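Nrps/pks (Streptomyces albus, PDB 4OPE) probably acts as a ketosynthase domain of an AT-less type I polyketide synthase, catalysing decarboxylative Claisen-type chain extension in oxazolomycin assembly. Local coordinates at residues G292-R297 with H430-E435; A452-D457 with E546-G551; L213-G218 with Y237-G242; Q100-L105 with V197-G202. All coordinates share one frame; numbering follows the deposited sequence.

Interaction 1 (G292-R297 with H430-E435)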
# COMPACT_ATOMS: atom_id res chain seq x y z
N GLY A 292 -9.10 -14.26 16.69
CA GLY A 292 -8.69 -14.65 18.02
C GLY A 292 -7.68 -13.70 18.57
O GLY A 292 -7.78 -13.25 19.71
N GLU A 293 -6.72 -13.36 17.73
CA GLU A 293 -5.68 -12.42 18.07
C GLU A 293 -6.26 -11.04 18.33
O GLU A 293 -5.99 -10.42 19.35
CB GLU A 293 -4.71 -12.35 16.92
CG GLU A 293 -3.26 -12.10 17.27
CD GLU A 293 -2.39 -12.35 16.06
OE1 GLU A 293 -2.51 -13.47 15.51
OE2 GLU A 293 -1.63 -11.43 15.63
N ALA A 294 -7.06 -10.55 17.41
CA ALA A 294 -7.72 -9.25 17.62
C ALA A 294 -8.45 -9.18 18.99
O ALA A 294 -8.33 -8.17 19.68
CB ALA A 294 -8.72 -8.99 16.51
N LEU A 295 -9.18 -10.24 19.34
CA LEU A 295 -9.88 -10.30 20.62
C LEU A 295 -8.91 -10.22 21.80
O LEU A 295 -9.16 -9.56 22.79
CB LEU A 295 -10.70 -11.56 20.72
CG LEU A 295 -11.93 -11.64 19.85
CD1 LEU A 295 -12.41 -13.08 19.75
CD2 LEU A 295 -13.05 -10.81 20.43
N GLU A 296 -7.79 -10.91 21.67
CA GLU A 296 -6.76 -10.88 22.66
C GLU A 296 -6.16 -9.50 22.81
O GLU A 296 -6.10 -8.99 23.92
CB GLU A 296 -5.67 -11.84 22.28
CG GLU A 296 -5.53 -12.98 23.25
CD GLU A 296 -4.13 -13.04 23.78
OE1 GLU A 296 -3.51 -14.14 23.75
OE2 GLU A 296 -3.65 -11.96 24.21
N ARG A 297 -5.71 -8.88 21.72
CA ARG A 297 -5.14 -7.54 21.81
C ARG A 297 -6.13 -6.53 22.39
O ARG A 297 -5.72 -5.60 23.06
CB ARG A 297 -4.70 -7.07 20.46
CG ARG A 297 -3.44 -7.74 19.97
CD ARG A 297 -3.35 -7.55 18.48
NE ARG A 297 -2.14 -8.09 17.89
CZ ARG A 297 -1.87 -8.05 16.59
NH1 ARG A 297 -2.74 -7.49 15.74
NH2 ARG A 297 -0.72 -8.55 16.14
N HIS A 430 -9.10 -7.55 10.60
CA HIS A 430 -10.17 -7.48 11.61
C HIS A 430 -9.94 -6.30 12.52
O HIS A 430 -8.79 -6.03 12.90
CB HIS A 430 -10.16 -8.75 12.44
CG HIS A 430 -11.41 -8.96 13.23
ND1 HIS A 430 -12.58 -9.44 12.66
CD2 HIS A 430 -11.67 -8.81 14.56
CE1 HIS A 430 -13.52 -9.54 13.59
NE2 HIS A 430 -12.99 -9.16 14.75
N VAL A 431 -11.03 -5.62 12.90
CA VAL A 431 -10.96 -4.54 13.89
C VAL A 431 -12.08 -4.55 14.94
O VAL A 431 -13.24 -4.80 14.65
CB VAL A 431 -10.81 -3.14 13.24
CG1 VAL A 431 -11.78 -2.94 12.12
CG2 VAL A 431 -11.02 -2.03 14.24
N ILE A 432 -11.68 -4.33 16.20
CA ILE A 432 -12.58 -4.22 17.34
C ILE A 432 -12.72 -2.76 17.76
O ILE A 432 -11.71 -2.09 18.04
CB ILE A 432 -12.02 -4.97 18.56
CG1 ILE A 432 -11.46 -6.35 18.18
CG2 ILE A 432 -13.09 -5.18 19.58
CD1 ILE A 432 -12.47 -7.44 17.94
N LEU A 433 -13.96 -2.28 17.82
CA LEU A 433 -14.25 -0.92 18.27
C LEU A 433 -15.10 -0.86 19.54
O LEU A 433 -15.85 -1.79 19.87
CB LEU A 433 -14.97 -0.15 17.18
CG LEU A 433 -14.21 -0.07 15.86
CD1 LEU A 433 -15.00 0.76 14.88
CD2 LEU A 433 -12.85 0.57 16.01
N GLU A 434 -14.98 0.24 20.27
CA GLU A 434 -15.78 0.44 21.46
C GLU A 434 -16.35 1.82 21.39
O GLU A 434 -15.65 2.78 21.06
CB GLU A 434 -14.92 0.26 22.70
CG GLU A 434 -15.66 0.27 24.02
CD GLU A 434 -14.74 0.10 25.23
OE1 GLU A 434 -15.13 -0.59 26.20
OE2 GLU A 434 -13.61 0.64 25.24
N GLU A 435 -17.64 1.90 21.68
CA GLU A 435 -18.37 3.15 21.83
C GLU A 435 -17.70 4.02 22.87
O GLU A 435 -17.09 3.48 23.79
CB GLU A 435 -19.77 2.80 22.31
CG GLU A 435 -20.67 3.97 22.59
CD GLU A 435 -21.98 3.54 23.24
OE1 GLU A 435 -22.02 2.44 23.84
OE2 GLU A 435 -22.97 4.34 23.16

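Interaction 2 (A452-D457 with E546-G551)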
# COMPACT_ATOMS: atom_id res chain seq x y z
N ALA A 452 -21.56 31.72 11.38
CA ALA A 452 -20.61 32.28 10.45
C ALA A 452 -20.30 31.26 9.33
O ALA A 452 -19.84 30.16 9.61
CB ALA A 452 -19.36 32.68 11.22
N LEU A 453 -20.57 31.63 8.09
CA LEU A 453 -20.41 30.75 6.94
C LEU A 453 -19.45 31.38 5.98
O LEU A 453 -19.40 32.61 5.90
CB LEU A 453 -21.71 30.58 6.19
CG LEU A 453 -22.90 29.96 6.91
CD1 LEU A 453 -24.08 29.79 5.96
CD2 LEU A 453 -22.53 28.59 7.42
N SER A 454 -18.71 30.56 5.24
CA SER A 454 -17.91 31.06 4.15
C SER A 454 -17.82 30.06 3.06
O SER A 454 -18.08 28.88 3.25
CB SER A 454 -16.49 31.47 4.60
OG SER A 454 -15.75 30.39 5.14
N ALA A 455 -17.43 30.54 1.89
CA ALA A 455 -17.25 29.69 0.77
C ALA A 455 -16.25 30.35 -0.16
O ALA A 455 -15.91 31.53 -0.01
CB ALA A 455 -18.58 29.45 0.09
N ARG A 456 -15.77 29.59 -1.13
CA ARG A 456 -14.77 30.08 -2.05
C ARG A 456 -15.31 31.10 -3.04
O ARG A 456 -14.55 31.91 -3.53
CB ARG A 456 -14.18 28.94 -2.83
CG ARG A 456 -12.83 29.25 -3.40
CD ARG A 456 -12.34 28.02 -4.11
NE ARG A 456 -11.22 28.34 -4.98
CZ ARG A 456 -11.32 28.67 -6.25
NH1 ARG A 456 -12.49 28.72 -6.87
NH2 ARG A 456 -10.20 28.93 -6.91
N ASP A 457 -16.60 31.03 -3.37
CA ASP A 457 -17.23 32.09 -4.13
C ASP A 457 -18.74 32.22 -3.80
O ASP A 457 -19.25 31.51 -2.93
CB ASP A 457 -16.94 31.93 -5.62
CG ASP A 457 -17.58 30.73 -6.20
OD1 ASP A 457 -18.76 30.44 -5.86
OD2 ASP A 457 -16.90 30.06 -7.03
N GLU A 546 -19.96 41.11 12.73
CA GLU A 546 -19.40 42.16 11.86
C GLU A 546 -17.93 41.90 11.47
O GLU A 546 -17.49 42.23 10.38
CB GLU A 546 -19.59 43.55 12.51
CG GLU A 546 -21.04 44.07 12.48
CD GLU A 546 -21.24 45.40 13.26
OE1 GLU A 546 -20.61 45.58 14.33
OE2 GLU A 546 -22.04 46.27 12.81
N ALA A 547 -17.18 41.30 12.37
CA ALA A 547 -15.78 41.03 12.14
C ALA A 547 -15.60 39.93 11.12
O ALA A 547 -14.77 40.04 10.26
CB ALA A 547 -15.11 40.66 13.46
N TRP A 548 -16.40 38.87 11.24
CA TRP A 548 -16.41 37.79 10.31
C TRP A 548 -16.66 38.25 8.90
O TRP A 548 -15.95 37.85 7.97
CB TRP A 548 -17.48 36.79 10.71
CG TRP A 548 -17.56 35.59 9.82
CD1 TRP A 548 -18.56 35.27 8.90
CD2 TRP A 548 -16.61 34.56 9.74
NE1 TRP A 548 -18.25 34.11 8.28
CE2 TRP A 548 -17.06 33.65 8.78
CE3 TRP A 548 -15.41 34.33 10.39
CZ2 TRP A 548 -16.34 32.51 8.46
CZ3 TRP A 548 -14.68 33.19 10.07
CH2 TRP A 548 -15.15 32.29 9.11
N VAL A 549 -17.69 39.05 8.71
CA VAL A 549 -17.97 39.63 7.40
C VAL A 549 -16.85 40.52 6.84
O VAL A 549 -16.60 40.51 5.61
CB VAL A 549 -19.34 40.33 7.42
CG1 VAL A 549 -19.60 41.10 6.15
CG2 VAL A 549 -20.41 39.25 7.59
N ARG A 550 -16.13 41.25 7.69
CA ARG A 550 -14.92 41.98 7.20
C ARG A 550 -13.77 41.09 6.73
O ARG A 550 -12.90 41.54 5.94
CB ARG A 550 -14.31 42.87 8.26
CG ARG A 550 -15.18 43.97 8.81
CD ARG A 550 -14.32 44.89 9.65
NE ARG A 550 -14.04 44.41 11.00
CZ ARG A 550 -14.88 44.56 12.02
NH1 ARG A 550 -16.08 45.12 11.87
NH2 ARG A 550 -14.53 44.10 13.20
N GLY A 551 -13.73 39.86 7.24
CA GLY A 551 -12.69 38.89 6.90
C GLY A 551 -11.91 38.36 8.08
O GLY A 551 -10.96 37.59 7.90

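Interaction 3 (L213-G218 with Y237-G242)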
# COMPACT_ATOMS: atom_id res chain seq x y z
N LEU A 213 -16.31 -7.63 -17.09
CA LEU A 213 -15.87 -8.83 -17.83
C LEU A 213 -14.91 -9.72 -17.06
O LEU A 213 -15.09 -10.92 -16.97
CB LEU A 213 -15.28 -8.49 -19.19
CG LEU A 213 -16.34 -7.89 -20.11
CD1 LEU A 213 -15.65 -7.43 -21.35
CD2 LEU A 213 -17.43 -8.87 -20.48
N GLN A 214 -13.89 -9.12 -16.49
CA GLN A 214 -12.97 -9.83 -15.61
C GLN A 214 -13.75 -10.59 -14.51
O GLN A 214 -13.52 -11.76 -14.26
CB GLN A 214 -12.04 -8.80 -14.98
CG GLN A 214 -10.58 -9.11 -14.95
CD GLN A 214 -9.74 -7.87 -14.63
OE1 GLN A 214 -10.23 -6.82 -14.14
NE2 GLN A 214 -8.43 -7.99 -14.91
N LEU A 215 -14.70 -9.93 -13.86
CA LEU A 215 -15.38 -10.59 -12.78
C LEU A 215 -16.35 -11.68 -13.34
O LEU A 215 -16.53 -12.73 -12.72
CB LEU A 215 -16.11 -9.59 -11.85
CG LEU A 215 -15.27 -8.66 -10.95
CD1 LEU A 215 -16.18 -7.71 -10.16
CD2 LEU A 215 -14.32 -9.36 -9.98
N ALA A 216 -16.97 -11.44 -14.49
CA ALA A 216 -17.89 -12.44 -15.03
C ALA A 216 -17.12 -13.69 -15.42
O ALA A 216 -17.50 -14.78 -15.07
CB ALA A 216 -18.67 -11.92 -16.23
N LYS A 217 -15.99 -13.50 -16.07
CA LYS A 217 -15.13 -14.61 -16.42
C LYS A 217 -14.79 -15.52 -15.24
O LYS A 217 -14.78 -16.73 -15.39
CB LYS A 217 -13.86 -14.10 -17.11
CG LYS A 217 -13.09 -15.18 -17.82
CD LYS A 217 -11.58 -14.99 -17.71
CE LYS A 217 -10.81 -16.29 -17.99
NZ LYS A 217 -11.26 -16.88 -19.30
N GLY A 218 -14.52 -14.94 -14.08
CA GLY A 218 -14.18 -15.73 -12.89
C GLY A 218 -15.39 -16.20 -12.08
O GLY A 218 -15.22 -16.76 -10.98
N TYR A 237 -21.27 -11.90 -5.66
CA TYR A 237 -21.51 -10.56 -5.14
C TYR A 237 -21.82 -9.57 -6.23
O TYR A 237 -21.89 -9.92 -7.38
CB TYR A 237 -20.32 -10.10 -4.31
CG TYR A 237 -19.00 -9.98 -5.03
CD1 TYR A 237 -18.11 -11.01 -5.03
CD2 TYR A 237 -18.62 -8.80 -5.66
CE1 TYR A 237 -16.87 -10.90 -5.63
CE2 TYR A 237 -17.38 -8.69 -6.28
CZ TYR A 237 -16.52 -9.76 -6.24
OH TYR A 237 -15.30 -9.72 -6.84
N VAL A 238 -22.05 -8.35 -5.84
CA VAL A 238 -22.23 -7.26 -6.79
C VAL A 238 -21.28 -6.10 -6.47
O VAL A 238 -21.19 -5.66 -5.33
CB VAL A 238 -23.70 -6.82 -6.81
CG1 VAL A 238 -24.19 -6.42 -5.46
CG2 VAL A 238 -23.90 -5.66 -7.75
N PRO A 239 -20.56 -5.60 -7.45
CA PRO A 239 -19.65 -4.50 -7.16
C PRO A 239 -20.38 -3.24 -6.70
O PRO A 239 -21.51 -2.95 -7.12
CB PRO A 239 -18.95 -4.23 -8.50
CG PRO A 239 -19.16 -5.45 -9.31
CD PRO A 239 -20.54 -5.90 -8.89
N ALA A 240 -19.73 -2.49 -5.86
CA ALA A 240 -20.24 -1.20 -5.49
C ALA A 240 -19.13 -0.17 -5.37
O ALA A 240 -17.97 -0.53 -5.14
CB ALA A 240 -20.98 -1.31 -4.19
N GLU A 241 -19.52 1.09 -5.53
CA GLU A 241 -18.59 2.19 -5.49
C GLU A 241 -18.62 2.89 -4.10
O GLU A 241 -19.58 2.82 -3.35
CB GLU A 241 -18.97 3.17 -6.55
CG GLU A 241 -18.75 2.68 -7.96
CD GLU A 241 -19.11 3.73 -9.01
OE1 GLU A 241 -18.40 3.87 -10.03
OE2 GLU A 241 -20.10 4.44 -8.83
N GLY A 242 -17.52 3.52 -3.74
CA GLY A 242 -17.50 4.24 -2.50
C GLY A 242 -16.19 4.94 -2.19
O GLY A 242 -15.14 4.61 -2.73

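Interaction 4 (Q100-L105 with V197-G202)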
# COMPACT_ATOMS: atom_id res chain seq x y z
N GLN A 100 -12.09 15.27 -2.01
CA GLN A 100 -13.28 15.83 -1.39
C GLN A 100 -13.65 15.10 -0.09
O GLN A 100 -14.02 15.75 0.88
CB GLN A 100 -14.43 15.89 -2.39
CG GLN A 100 -14.06 16.71 -3.64
CD GLN A 100 -15.18 16.74 -4.70
OE1 GLN A 100 -15.95 15.83 -4.77
NE2 GLN A 100 -15.21 17.75 -5.54
N THR A 101 -13.49 13.78 -0.07
CA THR A 101 -13.75 13.01 1.13
C THR A 101 -12.88 13.48 2.27
O THR A 101 -13.35 13.72 3.37
CB THR A 101 -13.50 11.54 0.85
OG1 THR A 101 -14.45 11.10 -0.13
CG2 THR A 101 -13.59 10.69 2.11
N VAL A 102 -11.60 13.68 2.02
CA VAL A 102 -10.74 14.13 3.12
C VAL A 102 -11.15 15.50 3.62
O VAL A 102 -11.18 15.74 4.83
CB VAL A 102 -9.26 14.08 2.77
CG1 VAL A 102 -8.43 14.62 3.91
CG2 VAL A 102 -8.89 12.63 2.50
N TRP A 103 -11.50 16.38 2.70
CA TRP A 103 -12.01 17.69 3.09
C TRP A 103 -13.21 17.51 4.02
O TRP A 103 -13.27 18.13 5.09
CB TRP A 103 -12.44 18.54 1.89
CG TRP A 103 -12.79 19.92 2.33
CD1 TRP A 103 -14.01 20.39 2.71
CD2 TRP A 103 -11.86 21.00 2.50
NE1 TRP A 103 -13.92 21.73 3.09
CE2 TRP A 103 -12.61 22.12 2.99
CE3 TRP A 103 -10.49 21.14 2.28
CZ2 TRP A 103 -12.01 23.34 3.28
CZ3 TRP A 103 -9.89 22.38 2.56
CH2 TRP A 103 -10.65 23.46 3.05
N HIS A 104 -14.17 16.66 3.63
CA HIS A 104 -15.34 16.50 4.45
C HIS A 104 -15.03 15.80 5.76
O HIS A 104 -15.66 16.09 6.77
CB HIS A 104 -16.43 15.79 3.71
CG HIS A 104 -17.03 16.61 2.61
ND1 HIS A 104 -17.38 16.07 1.40
CD2 HIS A 104 -17.34 17.92 2.56
CE1 HIS A 104 -17.90 17.02 0.63
NE2 HIS A 104 -17.90 18.15 1.33
N LEU A 105 -14.03 14.93 5.77
CA LEU A 105 -13.61 14.31 7.01
C LEU A 105 -13.17 15.37 8.04
O LEU A 105 -13.53 15.30 9.25
CB LEU A 105 -12.44 13.33 6.74
CG LEU A 105 -11.60 12.80 7.91
CD1 LEU A 105 -12.57 12.02 8.77
CD2 LEU A 105 -10.48 11.87 7.47
N VAL A 197 -1.53 12.11 14.23
CA VAL A 197 -2.87 12.05 13.74
C VAL A 197 -2.75 11.34 12.42
O VAL A 197 -1.69 11.43 11.78
CB VAL A 197 -3.38 13.46 13.52
CG1 VAL A 197 -4.71 13.45 12.77
CG2 VAL A 197 -3.53 14.14 14.85
N ALA A 198 -3.80 10.60 12.02
CA ALA A 198 -3.77 9.90 10.71
C ALA A 198 -5.09 9.88 9.96
O ALA A 198 -6.14 9.80 10.56
CB ALA A 198 -3.31 8.47 10.92
N VAL A 199 -5.03 9.98 8.66
CA VAL A 199 -6.23 9.77 7.85
C VAL A 199 -6.15 8.37 7.33
O VAL A 199 -5.17 8.04 6.72
CB VAL A 199 -6.22 10.69 6.63
CG1 VAL A 199 -7.32 10.34 5.65
CG2 VAL A 199 -6.34 12.11 7.10
N ALA A 200 -7.15 7.54 7.59
CA ALA A 200 -7.20 6.18 6.97
C ALA A 200 -8.45 6.07 6.19
O ALA A 200 -9.52 6.38 6.69
CB ALA A 200 -7.23 5.11 8.05
N GLY A 201 -8.35 5.61 4.97
CA GLY A 201 -9.55 5.49 4.14
C GLY A 201 -9.39 4.51 3.01
O GLY A 201 -8.38 3.77 2.91
N GLY A 202 -10.40 4.48 2.15
CA GLY A 202 -10.30 3.72 0.94
C GLY A 202 -11.30 4.24 -0.05
O GLY A 202 -12.29 4.85 0.33

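Interaction 1 (G292-R297 with H430-E435)
Ala-294 sits over strand 427-434 with its methyl group between His-430 and Ile-432, where helix 284-298 lies on the sheet of the thiolase fold as one of its outer helices. Helix segment 292-297 and strand segment 430-434 run in roughly the same direction, 31° apart, with their axes 8.3 Å from each other at closest approach. The close-packed part is small and buried. Ala-294 CB meets the imidazole of His-430 at its edge, near the ring plane, 3.5 Å from CD2. ND1 of that ring is hydrogen-bonded to Ser-420 on the neighbouring strand, which should hold the imidazole in its present turn. Two residues on, Ile-432 points to the same side of the strand. Its CG1 lies beside the backbone N (chi1 -44°), which sends that branch up to the helix, 4.2 Å from Ala-294 CB. The Ala-294 carbonyl O also touches this branch and takes a hydrogen bond from Ser-267. Leu-295 adds a smaller touch, with CD2 4.2 Å from Ile-432 CD1. No hydrogen bond crosses between the two segments.

Glu-293 and Glu-296, on the helix side remote from this core, are partly or fully exposed and take no part in the strand contact, while Arg-297 lies at the flank, against strand 263-272. Glu-293 makes a salt bridge to Arg-120 of the second subunit. Within the helix, Glu-293 OE2 lies 3.1 Å from Arg-297 NH2 but well out of the guanidinium plane, so the two charges attract without an N-H pointing at the oxygen.

Interaction 2 (A452-D457 with E546-G551)
Trp-548 reaches from helix 541-550 to strand 449-455 and makes all the contacts between the two segments. Its CG is anti to the backbone N (chi1 -178°), which carries the indole off the helix and onto the strand. Ala-452 CB sits over one face of the five-membered ring, almost on the ring normal and 3.4 Å from the centroid, as a CH-pi contact. The pyrrole edge does something different: NE1 donates to the backbone O of Leu-453 at 3.0 Å, with an N-H...O angle of 163°. That oxygen lies close to the indole plane, whereas the donor stands well above the carbonyl plane. Contact over a face and a bond at the edge together should fix both the tilt and the spin of the ring. Further along, Ser-454 approaches obliquely, its OG 4.0 Å from CZ2; this hydroxyl is hydrogen-bonded to the backbone N of Met-494. Arg-497, on the middle strand, adds a cation-pi contact to the indole and a hydrogen bond to Trp-548 O. A leucine in place of Trp-548 would probably leave the Leu-453 carbonyl without its indole donor and the Ala-452 methyl without a ring to lie on. The helix ends at Gly-551 in a Schellman motif. A helix laid on a three-stranded antiparallel sheet in this way is consistent with the alpha/beta linker subdomain that follows the ketosynthase core in modular polyketide synthases.

Interaction 3 (L213-G218 with Y237-G242)
Leu-215 drives its two methyl groups from helix 210-217 into the loop that leads to strand 242-250, one against Tyr-237, the other against Tyr-237 and Pro-239. CD2 touches the phenol end of Tyr-237, 3.3 Å from OH, and CD1 lies 4.0 Å from the same oxygen. CD1 is also 4.2 Å from Tyr-237 CE2, approaching the ring obliquely. The two side chains cross at about a right angle, so the leucine methyls meet the hydroxyl end of the ring instead of lying along it.

Tyr-237 leaves the backbone beside the contact rather than at it, and its ring then reaches the helix: CG is held between the backbone N and the carbonyl carbon (chi1 63°). In the thiolase fold of ketosynthases this loop probably borders the active-site region, and here the Tyr-237 ring meets that of His-351 with their planes about 60° apart. Val-238 and Ala-240 are tied to His-351 through backbone hydrogen bonds.

Pro-239 points its ring toward Leu-215. Its CG and Leu-215 CD1 come together tip to tip at 3.8 Å, and the same proline leans on Lys-211 and Tyr-212 one turn earlier in the helix. No hydrogen bond joins the two segments. Elsewhere on the helix, Leu-213, Gln-214 and Lys-217 pack against Ala-140, Thr-148 and Ala-146 of the second subunit.

Interaction 4 (Q100-L105 with V197-G202)
No flat group enters where Val-102 and Leu-105 meet Val-199; the rings of helix 93-108 in this region, Trp-103 and His-104, are carried on the side remote from the strand. There Trp-103 meets Phe-80 and Phe-570 edge-to-face, while His-104 meets Phe-570 at about 60° and bonds through NE2 to the Tyr-568 carbonyl.

What crosses to strand 197-204 is wholly aliphatic. Val-199 points toward the helix and puts CG1 against two side chains from successive turns. Val-102 CG2 touches it at 4.2 Å, the two valines crossing obliquely. Leu-105 CD2 is nearer, 4.0 Å from Val-199 CG1, and also reaches Val-199 CG2 at 4.2 Å. These two side chains slide past each other in opposite directions, so the leucine methyl rests against both branches of the valine.

The strand belongs to the large sheet of the thiolase fold, and alternate residues serve its two faces: Val-199 packs on helix 93-108, whereas Ala-198 and Ala-200 pack on helix 178-192. With Leu-105 CG set anti to the backbone N (chi1 166°), the side chain extends over the sheet, where it also touches Ala-245 and Leu-247 on strand 242-250.

In the fold
Interactions 1 and 4 pack outer helices on the same large sheet, their centres 23 Å apart and nearest atoms about 10 Å apart. Interaction 3 comes within about 4 Å of interaction 4 between nearest atoms, because Gly-202 and Gly-242 lie on neighbouring strands of the sheet; like interaction 1, it touches the second subunit. Interaction 2 lies off in the C-terminal subdomain, its centre 45 Å from that of interaction 1, but within about 8 Å of interaction 4 between nearest atoms. Tyr-568 bonds to both Arg-456 and His-104, bridging these two. In this family the catalytic cysteine probably lies near the start of helix 178-192, on which strand 197-204 of interaction 4 packs.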